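PDB 5EUF: protease from Helicobacter pylori, which probably acts as a zinc-dependent virulence protease of the M16 family that cleaves the cytoplasmic domain of the human junctional adhesion molecule JAM-A. Local coordinates for residues B[256-261]-B[267-272]; B[304-309]-B[376-381]. All blocks are in the same frame, centred on the assembly; numbering follows the deposited sequence.

Contact 1: B[256-261]-B[267-272]; sequences YKVPAF and VALDAL
L269 reaches V258 because its first torsion (chi1 -73°) sets CG beside its own backbone N and anti to the carbonyl carbon, while chi2 (164°) turns the fork so that both CD1 and CD2 face V258. V258, near the end of strand 251-258, points its CB at the helix in return, and the two side chains meet tip to tip. The methyl CD1 of L269 is the shared point: it lies 3.7 Å from CG2 of V258 and 3.8 Å from CG1 of V258. The second methyl of the leucine joins in, with CD2 of L269 3.7 Å from CG2 of V258. P259 adds a lighter touch at the place where the strand gives way to the loop, its ring atom CD standing 4.4 Å from CD1 of L269. The backbones stay well apart, with CA of V258 8.8 Å from CA of L269, the nearest such pair.

The arrangement is a helix laid on a sheet. A short loop leads from strand 251-258 straight into helix 266-276, which folds back over the strand it has just left. F311 on the neighbouring strand 309-317 touches both V258 and L269, and V402 of helix 396-406 also packs on L269, extending the apolar layer beyond the pair.

No hydrogen bond joins the two segments. The strand pairs its backbone with its neighbours, Y256 with F311 among them, and the helix bonds its own, L272 N to A268 O. What holds this buried junction is therefore apolar, governed by methyl fit and exclusion of water instead of bond direction.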
ATOM      1  N   TYR B 256     -18.368   2.882   4.036  1.00 22.67           N
ATOM      2  CA  TYR B 256     -18.676   3.562   2.788  1.00 21.07           C
ATOM      3  C   TYR B 256     -17.797   4.797   2.641  1.00 26.36           C
ATOM      4  O   TYR B 256     -17.605   5.545   3.601  1.00 20.08           O
ATOM      5  CB  TYR B 256     -20.158   3.946   2.735  1.00 15.42           C
ATOM      6  CG  TYR B 256     -21.099   2.765   2.619  1.00 18.80           C
ATOM      7  CD1 TYR B 256     -21.592   2.127   3.751  1.00 16.32           C
ATOM      8  CD2 TYR B 256     -21.493   2.289   1.375  1.00 26.96           C
ATOM      9  CE1 TYR B 256     -22.455   1.045   3.645  1.00 25.81           C
ATOM     10  CE2 TYR B 256     -22.355   1.213   1.259  1.00 42.07           C
ATOM     11  CZ  TYR B 256     -22.832   0.594   2.395  1.00 45.09           C
ATOM     12  OH  TYR B 256     -23.688  -0.478   2.275  1.00 49.16           O
ATOM     13  N   LYS B 257     -17.254   5.001   1.443  1.00 30.98           N
ATOM     14  CA  LYS B 257     -16.426   6.171   1.172  1.00 22.79           C
ATOM     15  C   LYS B 257     -17.228   7.449   1.360  1.00 24.47           C
ATOM     16  O   LYS B 257     -18.435   7.485   1.126  1.00 29.92           O
ATOM     17  CB  LYS B 257     -15.842   6.115  -0.241  1.00 29.82           C
ATOM     18  CG  LYS B 257     -14.676   5.152  -0.386  1.00 33.96           C
ATOM     19  CD  LYS B 257     -13.461   5.610   0.410  1.00 13.75           C
ATOM     20  CE  LYS B 257     -12.367   4.552   0.395  1.00 13.67           C
ATOM     21  NZ  LYS B 257     -11.989   4.138  -0.987  1.00 14.18           N
ATOM     22  N   VAL B 258     -16.540   8.502   1.780  1.00 21.23           N
ATOM     23  CA  VAL B 258     -17.204   9.724   2.198  1.00 14.34           C
ATOM     24  C   VAL B 258     -16.271  10.910   1.948  1.00 27.96           C
ATOM     25  O   VAL B 258     -15.049  10.751   1.986  1.00 34.52           O
ATOM     26  CB  VAL B 258     -17.628   9.611   3.689  1.00 18.27           C
ATOM     27  CG1 VAL B 258     -17.153  10.796   4.517  1.00 29.10           C
ATOM     28  CG2 VAL B 258     -19.134   9.416   3.793  1.00 24.60           C
ATOM     29  N   PRO B 259     -16.841  12.094   1.656  1.00 26.28           N
ATOM     30  CA  PRO B 259     -16.060  13.297   1.334  1.00 21.24           C
ATOM     31  C   PRO B 259     -15.020  13.668   2.388  1.00 17.62           C
ATOM     32  O   PRO B 259     -15.046  13.145   3.503  1.00 17.92           O
ATOM     33  CB  PRO B 259     -17.128  14.389   1.241  1.00 20.74           C
ATOM     34  CG  PRO B 259     -18.363  13.670   0.862  1.00 23.19           C
ATOM     35  CD  PRO B 259     -18.290  12.347   1.567  1.00 27.04           C
ATOM     36  N   ALA B 260     -14.116  14.574   2.028  1.00 25.72           N
ATOM     37  CA  ALA B 260     -13.068  15.026   2.938  1.00 30.66           C
ATOM     38  C   ALA B 260     -13.622  15.883   4.084  1.00 39.03           C
ATOM     39  O   ALA B 260     -14.805  16.226   4.104  1.00 38.25           O
ATOM     40  CB  ALA B 260     -12.006  15.791   2.167  1.00 14.69           C
ATOM     41  N   PHE B 261     -12.745  16.227   5.026  1.00 35.74           N
ATOM     42  CA  PHE B 261     -13.114  16.894   6.279  1.00 35.23           C
ATOM     43  C   PHE B 261     -14.004  18.121   6.109  1.00 37.28           C
ATOM     44  O   PHE B 261     -15.031  18.249   6.778  1.00 50.11           O
ATOM     45  CB  PHE B 261     -11.842  17.296   7.040  1.00 34.07           C
ATOM     46  CG  PHE B 261     -12.103  17.975   8.361  1.00 32.65           C
ATOM     47  CD1 PHE B 261     -12.239  17.231   9.520  1.00 35.68           C
ATOM     48  CD2 PHE B 261     -12.186  19.357   8.447  1.00 45.76           C
ATOM     49  CE1 PHE B 261     -12.470  17.848  10.739  1.00 37.01           C
ATOM     50  CE2 PHE B 261     -12.419  19.980   9.660  1.00 46.23           C
ATOM     51  CZ  PHE B 261     -12.561  19.224  10.808  1.00 37.57           C
ATOM     52  N   VAL B 267     -21.908  17.313   8.324  1.00 25.14           N
ATOM     53  CA  VAL B 267     -22.823  17.543   9.436  1.00 24.43           C
ATOM     54  C   VAL B 267     -23.957  16.525   9.402  1.00 31.85           C
ATOM     55  O   VAL B 267     -24.332  15.965  10.432  1.00 42.81           O
ATOM     56  CB  VAL B 267     -23.399  18.969   9.412  1.00 36.66           C
ATOM     57  CG1 VAL B 267     -24.307  19.195  10.613  1.00 19.70           C
ATOM     58  CG2 VAL B 267     -22.273  19.991   9.397  1.00 18.80           C
ATOM     59  N   ALA B 268     -24.489  16.275   8.211  1.00 39.43           N
ATOM     60  CA  ALA B 268     -25.545  15.283   8.038  1.00 32.60           C
ATOM     61  C   ALA B 268     -25.026  13.882   8.335  1.00 31.94           C
ATOM     62  O   ALA B 268     -25.721  13.070   8.948  1.00 41.65           O
ATOM     63  CB  ALA B 268     -26.112  15.350   6.634  1.00 28.22           C
ATOM     64  N   LEU B 269     -23.803  13.605   7.894  1.00 34.49           N
ATOM     65  CA  LEU B 269     -23.148  12.332   8.173  1.00 16.68           C
ATOM     66  C   LEU B 269     -23.015  12.108   9.675  1.00 18.86           C
ATOM     67  O   LEU B 269     -23.287  11.019  10.179  1.00 16.62           O
ATOM     68  CB  LEU B 269     -21.774  12.284   7.509  1.00 15.87           C
ATOM     69  CG  LEU B 269     -21.761  12.122   5.991  1.00 18.79           C
ATOM     70  CD1 LEU B 269     -20.394  12.472   5.427  1.00 15.42           C
ATOM     71  CD2 LEU B 269     -22.142  10.701   5.621  1.00 16.02           C
ATOM     72  N   ASP B 270     -22.597  13.148  10.387  1.00 16.51           N
ATOM     73  CA  ASP B 270     -22.552  13.108  11.842  1.00 19.37           C
ATOM     74  C   ASP B 270     -23.935  12.788  12.403  1.00 21.52           C
ATOM     75  O   ASP B 270     -24.073  11.970  13.312  1.00 17.69           O
ATOM     76  CB  ASP B 270     -22.036  14.437  12.405  1.00 16.98           C
ATOM     77  CG  ASP B 270     -20.553  14.643  12.148  1.00 27.77           C
ATOM     78  OD1 ASP B 270     -19.973  13.883  11.346  1.00 42.67           O
ATOM     79  OD2 ASP B 270     -19.965  15.567  12.746  1.00 37.27           O
ATOM     80  N   ALA B 271     -24.958  13.425  11.839  1.00 18.30           N
ATOM     81  CA  ALA B 271     -26.332  13.197  12.268  1.00 28.75           C
ATOM     82  C   ALA B 271     -26.795  11.778  11.940  1.00 30.99           C
ATOM     83  O   ALA B 271     -27.549  11.175  12.704  1.00 26.68           O
ATOM     84  CB  ALA B 271     -27.262  14.216  11.630  1.00 20.26           C
ATOM     85  N   LEU B 272     -26.344  11.252  10.805  1.00 31.99           N
ATOM     86  CA  LEU B 272     -26.694   9.889  10.412  1.00 30.42           C
ATOM     87  C   LEU B 272     -26.109   8.868  11.385  1.00 32.28           C
ATOM     88  O   LEU B 272     -26.760   7.878  11.721  1.00 27.76           O
ATOM     89  CB  LEU B 272     -26.214   9.594   8.988  1.00 27.32           C
ATOM     90  CG  LEU B 272     -27.167   9.976   7.852  1.00 27.44           C
ATOM     91  CD1 LEU B 272     -26.533   9.724   6.490  1.00 18.78           C
ATOM     92  CD2 LEU B 272     -28.475   9.212   7.979  1.00 30.11           C
TER

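Contact 2: B[304-309]-B[376-381]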
ATOM      1  N   GLN B 304     -14.208  11.753  10.579  1.00 16.01           N
ATOM      2  CA  GLN B 304     -14.045  12.996   9.843  1.00 37.62           C
ATOM      3  C   GLN B 304     -12.573  13.196   9.531  1.00 28.01           C
ATOM      4  O   GLN B 304     -11.921  14.097  10.065  1.00 20.98           O
ATOM      5  CB  GLN B 304     -14.614  14.175  10.632  1.00 42.69           C
ATOM      6  CG  GLN B 304     -15.140  15.300   9.756  1.00 34.54           C
ATOM      7  CD  GLN B 304     -15.923  16.329  10.541  1.00 42.04           C
ATOM      8  OE1 GLN B 304     -16.387  16.060  11.650  1.00 51.54           O
ATOM      9  NE2 GLN B 304     -16.073  17.519   9.972  1.00 50.77           N
ATOM     10  N   LEU B 305     -12.058  12.327   8.668  1.00 30.60           N
ATOM     11  CA  LEU B 305     -10.660  12.357   8.266  1.00 21.53           C
ATOM     12  C   LEU B 305     -10.396  13.536   7.340  1.00 30.16           C
ATOM     13  O   LEU B 305     -11.300  14.005   6.647  1.00 27.86           O
ATOM     14  CB  LEU B 305     -10.274  11.046   7.581  1.00 31.13           C
ATOM     15  CG  LEU B 305     -10.469   9.764   8.393  1.00 18.00           C
ATOM     16  CD1 LEU B 305     -10.326   8.540   7.503  1.00 15.30           C
ATOM     17  CD2 LEU B 305      -9.472   9.710   9.535  1.00 15.91           C
ATOM     18  N   GLN B 306      -9.152  14.005   7.338  1.00 40.14           N
ATOM     19  CA  GLN B 306      -8.759  15.172   6.555  1.00 17.62           C
ATOM     20  C   GLN B 306      -9.010  14.973   5.062  1.00 38.25           C
ATOM     21  O   GLN B 306      -9.712  15.765   4.437  1.00 36.25           O
ATOM     22  CB  GLN B 306      -7.288  15.499   6.810  1.00 18.23           C
ATOM     23  CG  GLN B 306      -6.761  16.679   6.023  1.00 19.89           C
ATOM     24  CD  GLN B 306      -5.395  17.129   6.503  1.00 25.20           C
ATOM     25  OE1 GLN B 306      -5.006  16.862   7.641  1.00 27.62           O
ATOM     26  NE2 GLN B 306      -4.659  17.815   5.635  1.00 20.68           N
ATOM     27  N   ASP B 307      -8.441  13.912   4.495  1.00 37.74           N
ATOM     28  CA  ASP B 307      -8.659  13.588   3.087  1.00 33.41           C
ATOM     29  C   ASP B 307      -9.939  12.774   2.924  1.00 32.08           C
ATOM     30  O   ASP B 307     -10.797  12.803   3.804  1.00 32.21           O
ATOM     31  CB  ASP B 307      -7.455  12.837   2.520  1.00 32.39           C
ATOM     32  CG  ASP B 307      -6.207  13.699   2.472  1.00 22.75           C
ATOM     33  OD1 ASP B 307      -6.337  14.914   2.209  1.00 18.83           O
ATOM     34  OD2 ASP B 307      -5.102  13.167   2.700  1.00 19.94           O
ATOM     35  N   GLU B 308     -10.073  12.059   1.806  1.00 32.30           N
ATOM     36  CA  GLU B 308     -11.277  11.264   1.564  1.00 16.34           C
ATOM     37  C   GLU B 308     -11.528  10.302   2.719  1.00 21.26           C
ATOM     38  O   GLU B 308     -10.697   9.452   3.030  1.00 38.54           O
ATOM     39  CB  GLU B 308     -11.182  10.489   0.252  1.00 16.57           C
ATOM     40  CG  GLU B 308     -12.412   9.628  -0.006  1.00 32.78           C
ATOM     41  CD  GLU B 308     -12.461   9.064  -1.409  1.00 40.19           C
ATOM     42  OE1 GLU B 308     -13.547   8.597  -1.818  1.00 41.64           O
ATOM     43  OE2 GLU B 308     -11.420   9.084  -2.099  1.00 45.47           O
ATOM     44  N   SER B 309     -12.685  10.453   3.352  1.00 23.25           N
ATOM     45  CA  SER B 309     -12.951   9.799   4.625  1.00 30.64           C
ATOM     46  C   SER B 309     -13.815   8.556   4.485  1.00 32.53           C
ATOM     47  O   SER B 309     -14.090   8.092   3.378  1.00 19.84           O
ATOM     48  CB  SER B 309     -13.617  10.785   5.589  1.00 39.48           C
ATOM     49  OG  SER B 309     -13.935  10.162   6.819  1.00 53.94           O
ATOM     50  N   LEU B 376      -8.845  23.459  14.054  1.00 40.40           N
ATOM     51  CA  LEU B 376      -7.702  24.358  13.917  1.00 36.69           C
ATOM     52  C   LEU B 376      -6.665  23.795  12.955  1.00 51.67           C
ATOM     53  O   LEU B 376      -6.163  24.507  12.087  1.00 68.47           O
ATOM     54  CB  LEU B 376      -7.057  24.620  15.277  1.00 36.25           C
ATOM     55  CG  LEU B 376      -7.719  25.683  16.145  1.00 33.47           C
ATOM     56  CD1 LEU B 376      -7.190  25.601  17.566  1.00 48.21           C
ATOM     57  CD2 LEU B 376      -7.469  27.057  15.556  1.00 29.56           C
ATOM     58  N   VAL B 377      -6.353  22.511  13.113  1.00 50.06           N
ATOM     59  CA  VAL B 377      -5.354  21.852  12.277  1.00 41.83           C
ATOM     60  C   VAL B 377      -5.793  21.808  10.817  1.00 36.81           C
ATOM     61  O   VAL B 377      -4.975  21.596   9.922  1.00 37.55           O
ATOM     62  CB  VAL B 377      -5.066  20.415  12.760  1.00 34.42           C
ATOM     63  CG1 VAL B 377      -4.546  20.432  14.185  1.00 24.12           C
ATOM     64  CG2 VAL B 377      -6.316  19.557  12.658  1.00 48.74           C
ATOM     65  N   GLN B 378      -7.087  22.009  10.587  1.00 35.17           N
ATOM     66  CA  GLN B 378      -7.637  22.031   9.238  1.00 37.92           C
ATOM     67  C   GLN B 378      -7.889  23.462   8.777  1.00 46.82           C
ATOM     68  O   GLN B 378      -8.268  23.693   7.625  1.00 49.41           O
ATOM     69  CB  GLN B 378      -8.936  21.224   9.174  1.00 21.66           C
ATOM     70  CG  GLN B 378      -8.820  19.809   9.715  1.00 27.79           C
ATOM     71  CD  GLN B 378      -7.835  18.964   8.935  1.00 37.13           C
ATOM     72  OE1 GLN B 378      -7.517  19.262   7.783  1.00 39.03           O
ATOM     73  NE2 GLN B 378      -7.341  17.901   9.562  1.00 34.25           N
ATOM     74  N   ASN B 379      -7.662  24.413   9.681  1.00 44.35           N
ATOM     75  CA  ASN B 379      -7.992  25.816   9.450  1.00 46.67           C
ATOM     76  C   ASN B 379      -9.451  25.954   9.025  1.00 43.20           C
ATOM     77  O   ASN B 379      -9.754  26.482   7.955  1.00 46.40           O
ATOM     78  CB  ASN B 379      -7.061  26.433   8.403  1.00 47.64           C
ATOM     79  CG  ASN B 379      -7.025  27.951   8.476  1.00 72.19           C
ATOM     80  OD1 ASN B 379      -8.021  28.594   8.810  1.00 81.08           O
ATOM     81  ND2 ASN B 379      -5.870  28.530   8.167  1.00 78.77           N
ATOM     82  N   ASP B 380     -10.350  25.467   9.873  1.00 42.05           N
ATOM     83  CA  ASP B 380     -11.774  25.458   9.567  1.00 49.94           C
ATOM     84  C   ASP B 380     -12.601  25.875  10.784  1.00 46.42           C
ATOM     85  O   ASP B 380     -13.561  25.200  11.154  1.00 44.78           O
ATOM     86  CB  ASP B 380     -12.198  24.069   9.084  1.00 44.78           C
ATOM     87  CG  ASP B 380     -13.590  24.055   8.487  1.00 53.92           C
ATOM     88  OD1 ASP B 380     -13.980  25.067   7.864  1.00 63.79           O
ATOM     89  OD2 ASP B 380     -14.292  23.034   8.646  1.00 50.79           O
ATOM     90  N   LEU B 381     -12.226  26.987  11.407  1.00 36.84           N
ATOM     91  CA  LEU B 381     -12.943  27.467  12.583  1.00 35.00           C
ATOM     92  C   LEU B 381     -14.318  27.994  12.198  1.00 39.44           C
ATOM     93  O   LEU B 381     -15.258  27.944  12.993  1.00 44.27           O
ATOM     94  CB  LEU B 381     -12.152  28.559  13.301  1.00 35.11           C
ATOM     95  CG  LEU B 381     -10.794  28.178  13.887  1.00 53.26           C
ATOM     96  CD1 LEU B 381      -9.685  28.361  12.856  1.00 71.30           C
ATOM     97  CD2 LEU B 381     -10.518  28.996  15.135  1.00 57.26           C
TER
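Q306 and Q378 bring together a loop between two sheet strands and a chain corner that links two helices. The corner is a Schellman motif: N379 takes a positive phi after helix 365-376, a type I turn spans L376 to N379, and D380 follows at the N-cap of helix 381-385. Its turn bond runs from N379 N to L376 O, 2.8 Å.

Across the contact there is one hydrogen bond, from Q378 NE2 to Q306 OE1 (3.2 Å, N-H...O angle 154°). The Q306 chain is extended beyond CG, whereas Q378 bends at its second torsion, turning its amide onto the other side chain.

Van der Waals touching accompanies the bond: the two side chains cross obliquely, OE1 of Q378 lying 3.2 Å from CG of Q306 and NE2 of Q378 3.7 Å from CB of Q306. The amide planes stand 73° apart.

Polar ties continue outside the pair: D89 receives the backbone N-H of Q306, K262 NZ bonds to Q378 O, and D307 forms a salt bridge with R42.

The bond is well directed at the donor and poorly at the acceptor: OE1 of Q306 lies close to the amide plane of Q378, but NE2 of Q378 stands above the carbonyl plane of Q306, 50° out of it, and not on a lone pair.

Overall arrangement
Contacts 1 and 2 follow one another along the chain, with their centres about 12 Å apart. They meet through the five-stranded sheet of the C-terminal half. Strand 251-258 lies antiparallel to strand 309-317, and V258 O probably accepts a hydrogen bond from S309 N (2.7 Å). Past the strand end, F261 N probably donates one to Q306 O (3.1 Å), joining the loop of contact 1 to the loop of contact 2. Contact 1 lies between this sheet and helix 266-276, while contact 2 is at the surface. There D89 and R42 tie residues 304-309 to the N-terminal half, which holds the zinc ligands H53 and E133, linking the protein's two halves.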